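BLUF domain-containing protein (Acinetobacter baumannii, PDB 6W6Z) probably senses blue light through a BLUF domain that binds a flavin, here flavin mononucleotide. Local coordinates at residues F89-I103 against F128-M140. Numbering follows the deposited sequence.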
loop_
_atom_site.group_PDB
_atom_site.type_symbol
_atom_site.label_atom_id
_atom_site.label_comp_id
_atom_site.label_asym_id
_atom_site.label_seq_id
_atom_site.Cartn_x
_atom_site.Cartn_y
_atom_site.Cartn_z
ATOM N N PHE A 89 -4.591 10.619 3.303
ATOM C CA PHE A 89 -3.238 10.339 2.772
ATOM C C PHE A 89 -2.892 11.332 1.659
ATOM O O PHE A 89 -1.893 11.068 0.911
ATOM C CB PHE A 89 -3.164 8.872 2.347
ATOM C CG PHE A 89 -3.190 7.931 3.517
ATOM C CD1 PHE A 89 -2.049 7.731 4.270
ATOM C CD2 PHE A 89 -4.377 7.345 3.942
ATOM C CE1 PHE A 89 -2.075 6.916 5.390
ATOM C CE2 PHE A 89 -4.396 6.510 5.048
ATOM C CZ PHE A 89 -3.257 6.321 5.792
ATOM N N GLN A 90 -3.632 12.453 1.583
ATOM C CA GLN A 90 -3.382 13.614 0.685
ATOM C C GLN A 90 -1.883 13.972 0.614
ATOM O O GLN A 90 -1.437 14.355 -0.460
ATOM C CB GLN A 90 -4.155 14.849 1.193
ATOM N N ARG A 91 -1.144 13.887 1.714
ATOM C CA ARG A 91 0.283 14.313 1.788
ATOM C C ARG A 91 1.196 13.444 0.900
ATOM O O ARG A 91 2.344 13.875 0.668
ATOM C CB ARG A 91 0.783 14.226 3.238
ATOM C CG ARG A 91 0.287 15.334 4.165
ATOM C CD ARG A 91 0.267 14.936 5.640
ATOM N NE ARG A 91 1.624 14.771 6.128
ATOM C CZ ARG A 91 1.975 14.269 7.307
ATOM N NH1 ARG A 91 1.052 13.846 8.158
ATOM N NH2 ARG A 91 3.261 14.180 7.626
ATOM N N TRP A 92 0.771 12.237 0.504
ATOM C CA TRP A 92 1.624 11.286 -0.269
ATOM C C TRP A 92 0.921 10.719 -1.496
ATOM O O TRP A 92 -0.142 10.058 -1.349
ATOM C CB TRP A 92 2.081 10.132 0.612
ATOM C CG TRP A 92 2.678 10.527 1.925
ATOM C CD1 TRP A 92 3.991 10.730 2.187
ATOM C CD2 TRP A 92 1.995 10.653 3.187
ATOM N NE1 TRP A 92 4.168 11.036 3.502
ATOM C CE2 TRP A 92 2.972 10.966 4.153
ATOM C CE3 TRP A 92 0.670 10.490 3.602
ATOM C CZ2 TRP A 92 2.660 11.184 5.497
ATOM C CZ3 TRP A 92 0.352 10.718 4.922
ATOM C CH2 TRP A 92 1.333 11.060 5.858
ATOM N N SER A 93 1.578 10.833 -2.646
ATOM C CA SER A 93 1.258 10.100 -3.896
ATOM C C SER A 93 1.247 8.591 -3.606
ATOM O O SER A 93 0.237 7.920 -3.959
ATOM C CB SER A 93 2.186 10.488 -5.004
ATOM O OG SER A 93 1.872 11.828 -5.369
ATOM N N MET A 94 2.239 8.135 -2.874
ATOM C CA MET A 94 2.226 6.787 -2.239
ATOM C C MET A 94 3.222 6.738 -1.088
ATOM O O MET A 94 4.429 6.570 -1.347
ATOM C CB MET A 94 2.590 5.696 -3.242
ATOM C CG MET A 94 2.379 4.299 -2.678
ATOM S SD MET A 94 0.789 3.999 -1.838
ATOM C CE MET A 94 -0.338 4.529 -3.127
ATOM N N LYS A 95 2.718 6.841 0.140
ATOM C CA LYS A 95 3.527 6.735 1.365
ATOM C C LYS A 95 4.020 5.294 1.435
ATOM O O LYS A 95 3.276 4.401 1.058
ATOM C CB LYS A 95 2.716 7.083 2.615
ATOM C CG LYS A 95 3.519 7.178 3.895
ATOM C CD LYS A 95 2.694 7.494 5.105
ATOM C CE LYS A 95 3.527 7.892 6.294
ATOM N NZ LYS A 95 2.686 8.251 7.451
ATOM N N TYR A 96 5.214 5.107 1.945
ATOM C CA TYR A 96 5.752 3.768 2.224
ATOM C C TYR A 96 5.988 3.633 3.717
ATOM O O TYR A 96 6.741 4.437 4.283
ATOM C CB TYR A 96 7.028 3.536 1.441
ATOM C CG TYR A 96 7.545 2.131 1.598
ATOM C CD1 TYR A 96 6.740 1.042 1.297
ATOM C CD2 TYR A 96 8.796 1.884 2.079
ATOM C CE1 TYR A 96 7.194 -0.257 1.422
ATOM C CE2 TYR A 96 9.280 0.593 2.193
ATOM C CZ TYR A 96 8.461 -0.483 1.906
ATOM O OH TYR A 96 8.931 -1.761 2.039
ATOM N N VAL A 97 5.419 2.578 4.302
ATOM C CA VAL A 97 5.598 2.232 5.742
ATOM C C VAL A 97 5.998 0.766 5.880
ATOM O O VAL A 97 5.373 -0.097 5.263
ATOM C CB VAL A 97 4.300 2.529 6.508
ATOM C CG1 VAL A 97 4.422 2.226 7.983
ATOM C CG2 VAL A 97 3.859 3.947 6.289
ATOM N N GLN A 98 6.995 0.483 6.706
ATOM C CA GLN A 98 7.377 -0.911 7.017
ATOM C C GLN A 98 7.044 -1.170 8.480
ATOM O O GLN A 98 6.519 -0.290 9.115
ATOM C CB GLN A 98 8.851 -1.166 6.689
ATOM C CG GLN A 98 9.134 -1.058 5.193
ATOM C CD GLN A 98 10.495 -1.584 4.800
ATOM O OE1 GLN A 98 10.702 -1.986 3.647
ATOM N NE2 GLN A 98 11.417 -1.565 5.749
ATOM N N ARG A 99 7.266 -2.399 8.941
ATOM C CA ARG A 99 7.045 -2.816 10.343
ATOM C C ARG A 99 7.761 -1.852 11.301
ATOM O O ARG A 99 8.959 -1.516 11.096
ATOM C CB ARG A 99 7.594 -4.228 10.545
ATOM C CG ARG A 99 6.562 -5.303 10.784
ATOM C CD ARG A 99 7.254 -6.646 10.813
ATOM N NE ARG A 99 8.094 -6.847 11.977
ATOM C CZ ARG A 99 8.728 -7.982 12.231
ATOM N NH1 ARG A 99 8.641 -8.975 11.360
ATOM N NH2 ARG A 99 9.484 -8.104 13.311
ATOM N N ASN A 100 7.052 -1.417 12.332
ATOM C CA ASN A 100 7.588 -0.552 13.400
ATOM C C ASN A 100 7.006 -1.113 14.688
ATOM O O ASN A 100 6.104 -1.981 14.592
ATOM C CB ASN A 100 7.254 0.920 13.159
ATOM C CG ASN A 100 5.777 1.246 13.256
ATOM O OD1 ASN A 100 5.027 0.593 13.990
ATOM N ND2 ASN A 100 5.360 2.292 12.552
ATOM N N THR A 101 7.471 -0.631 15.836
ATOM C CA THR A 101 7.029 -1.215 17.128
ATOM C C THR A 101 5.533 -0.965 17.349
ATOM O O THR A 101 4.905 -1.837 17.910
ATOM C CB THR A 101 7.951 -0.794 18.284
ATOM O OG1 THR A 101 7.923 0.619 18.426
ATOM C CG2 THR A 101 9.370 -1.262 18.104
ATOM N N ASN A 102 4.968 0.198 16.992
ATOM C CA ASN A 102 3.526 0.439 17.191
ATOM C C ASN A 102 2.720 -0.636 16.434
ATOM O O ASN A 102 1.717 -1.113 16.957
ATOM C CB ASN A 102 3.087 1.797 16.648
ATOM C CG ASN A 102 3.165 2.924 17.634
ATOM O OD1 ASN A 102 3.824 2.807 18.669
ATOM N ND2 ASN A 102 2.502 4.022 17.288
ATOM N N ILE A 103 3.129 -1.000 15.217
ATOM C CA ILE A 103 2.334 -1.925 14.362
ATOM C C ILE A 103 2.526 -3.333 14.914
ATOM O O ILE A 103 1.567 -4.068 14.963
ATOM C CB ILE A 103 2.761 -1.794 12.892
ATOM C CG1 ILE A 103 2.282 -0.453 12.323
ATOM C CG2 ILE A 103 2.298 -2.980 12.079
ATOM C CD1 ILE A 103 2.994 -0.030 11.058
ATOM N N PHE A 128 -5.487 0.418 12.102
ATOM C CA PHE A 128 -4.339 0.157 11.197
ATOM C C PHE A 128 -4.087 1.345 10.277
ATOM O O PHE A 128 -2.903 1.728 10.160
ATOM C CB PHE A 128 -4.478 -1.110 10.367
ATOM C CG PHE A 128 -3.190 -1.552 9.705
ATOM C CD1 PHE A 128 -2.072 -1.892 10.457
ATOM C CD2 PHE A 128 -3.111 -1.657 8.320
ATOM C CE1 PHE A 128 -0.907 -2.325 9.839
ATOM C CE2 PHE A 128 -1.949 -2.095 7.705
ATOM C CZ PHE A 128 -0.860 -2.456 8.468
ATOM N N LEU A 129 -5.116 1.912 9.654
ATOM C CA LEU A 129 -4.924 3.113 8.820
ATOM C C LEU A 129 -4.344 4.245 9.681
ATOM O O LEU A 129 -3.434 4.963 9.200
ATOM C CB LEU A 129 -6.237 3.527 8.172
ATOM C CG LEU A 129 -6.715 2.670 7.013
ATOM C CD1 LEU A 129 -8.068 3.176 6.504
ATOM C CD2 LEU A 129 -5.696 2.654 5.878
ATOM N N ASN A 130 -4.817 4.402 10.919
ATOM C CA ASN A 130 -4.329 5.499 11.782
ATOM C C ASN A 130 -2.841 5.270 12.044
ATOM O O ASN A 130 -2.093 6.262 11.950
ATOM C CB ASN A 130 -5.155 5.680 13.056
ATOM C CG ASN A 130 -4.530 6.737 13.935
ATOM O OD1 ASN A 130 -4.640 7.935 13.656
ATOM N ND2 ASN A 130 -3.787 6.291 14.935
ATOM N N GLU A 131 -2.421 4.029 12.302
ATOM C CA GLU A 131 -0.995 3.680 12.530
ATOM C C GLU A 131 -0.197 4.006 11.272
ATOM O O GLU A 131 0.924 4.515 11.397
ATOM C CB GLU A 131 -0.790 2.211 12.922
ATOM C CG GLU A 131 -1.229 1.870 14.336
ATOM C CD GLU A 131 -0.566 2.688 15.436
ATOM O OE1 GLU A 131 -1.302 3.154 16.345
ATOM O OE2 GLU A 131 0.674 2.927 15.353
ATOM N N LEU A 132 -0.747 3.736 10.092
ATOM C CA LEU A 132 -0.027 4.018 8.809
ATOM C C LEU A 132 0.070 5.529 8.592
ATOM O O LEU A 132 1.100 5.975 8.053
ATOM C CB LEU A 132 -0.750 3.348 7.650
ATOM C CG LEU A 132 -0.753 1.818 7.627
ATOM C CD1 LEU A 132 -1.367 1.335 6.311
ATOM C CD2 LEU A 132 0.647 1.248 7.792
ATOM N N LEU A 133 -0.957 6.281 8.966
ATOM C CA LEU A 133 -0.949 7.758 8.870
ATOM C C LEU A 133 0.133 8.340 9.800
ATOM O O LEU A 133 0.858 9.229 9.345
ATOM C CB LEU A 133 -2.329 8.311 9.215
ATOM C CG LEU A 133 -2.442 9.835 9.159
ATOM C CD1 LEU A 133 -2.134 10.369 7.764
ATOM C CD2 LEU A 133 -3.829 10.304 9.600
ATOM N N ILE A 134 0.229 7.886 11.048
ATOM C CA ILE A 134 1.130 8.526 12.053
ATOM C C ILE A 134 2.562 8.000 11.920
ATOM O O ILE A 134 3.473 8.731 12.306
ATOM C CB ILE A 134 0.590 8.412 13.492
ATOM C CG1 ILE A 134 0.672 6.990 14.058
ATOM C CG2 ILE A 134 -0.814 9.003 13.554
ATOM C CD1 ILE A 134 0.217 6.871 15.501
ATOM N N ALA A 135 2.783 6.800 11.384
ATOM C CA ALA A 135 4.129 6.237 11.133
ATOM C C ALA A 135 5.025 7.237 10.377
ATOM O O ALA A 135 4.537 7.970 9.476
ATOM C CB ALA A 135 4.008 4.931 10.370
ATOM N N GLU A 136 6.312 7.274 10.746
ATOM C CA GLU A 136 7.387 7.939 9.957
ATOM C C GLU A 136 7.464 7.189 8.626
ATOM O O GLU A 136 7.527 5.962 8.684
ATOM C CB GLU A 136 8.747 7.832 10.672
ATOM N N GLN A 137 7.436 7.853 7.482
ATOM C CA GLN A 137 7.623 7.148 6.193
ATOM C C GLN A 137 8.996 6.462 6.172
ATOM O O GLN A 137 10.005 7.083 6.636
ATOM C CB GLN A 137 7.453 8.094 5.015
ATOM C CG GLN A 137 7.981 7.517 3.700
ATOM C CD GLN A 137 7.348 8.279 2.575
ATOM O OE1 GLN A 137 6.533 7.762 1.847
ATOM N NE2 GLN A 137 7.623 9.576 2.526
ATOM N N THR A 138 9.066 5.239 5.631
ATOM C CA THR A 138 10.343 4.523 5.385
ATOM C C THR A 138 10.968 5.063 4.092
ATOM O O THR A 138 10.361 4.892 3.005
ATOM C CB THR A 138 10.126 3.007 5.340
ATOM O OG1 THR A 138 9.524 2.621 6.579
ATOM C CG2 THR A 138 11.401 2.246 5.061
ATOM N N LYS A 139 12.139 5.693 4.176
ATOM C CA LYS A 139 12.837 6.225 2.972
ATOM C C LYS A 139 13.446 5.056 2.209
ATOM O O LYS A 139 14.023 4.176 2.889
ATOM C CB LYS A 139 13.936 7.221 3.364
ATOM N N MET A 140 13.366 5.043 0.869
ATOM C CA MET A 140 13.857 3.894 0.060
ATOM C C MET A 140 14.840 4.264 -1.073
ATOM O O MET A 140 15.319 3.308 -1.760
ATOM C CB MET A 140 12.655 3.157 -0.525
ATOM C CG MET A 140 11.882 2.450 0.578
ATOM S SD MET A 140 12.849 1.146 1.394
ATOM C CE MET A 140 12.780 -0.121 0.127
HETATM O O HOH W 1 2.035 11.984 9.973
HETATM O O HOH W 2 2.705 3.495 13.485
#
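The ring edge of Phe89 meets the last turns of helix 125-134, CZ lying 3.7 Å from Leu129 O. The contact belongs to the BLUF fold: strand 95-98, an outermost strand of the five-stranded sheet, pairs with strand 39-45; helix 125-134 packs close by, with Leu129 and Leu132 touching Phe50 of strand 48-54, and the chain after it bonds to Tyr96 and Gln98. A type I turn from Phe89 to Trp92 brings the indole near the helix, where its edge meets Leu133 CD1. The long methylene chain of Lys95 suits the place beside Trp92, its CD over the centre of one indole face. With CG anti to the backbone N (chi1 -172°) and the chain extended beyond it, NZ reaches the helix C-terminus and bonds Leu132 O and Ala135 O, each at 2.8 Å. A positive charge here probably complements the negative end of the helix dipole.

Next door, the amide oxygen OE1 of Gln137 stands in for a backbone acceptor, taking Tyr96 N on a lone pair at 3.0 Å, while Thr138 N binds Tyr96 O. Met140 lays CG 3.5 Å from Tyr96 CD2, with SD in an oblique Met-aromatic contact with that ring. The branched side chain of Val97 packs CG1 against the methyl of Ala135 (CB, 3.6 Å) and against Leu132 CD2. Gln98 N adds a weak bond to Thr138 OG1.

Asn100 caps helix 101-109, its OD1 accepting from Ile103 N, while its ND2 reaches a water that also bonds Glu131 O and OE2. Asn102 ND2 gives a hydrogen to the syn lone pair of Glu131 OE2 at 2.9 Å, the amide and carboxylate planes turned 66° apart. Ile103 packs CG2 against the edge of the Phe128 ring, 4.0 Å from CE1.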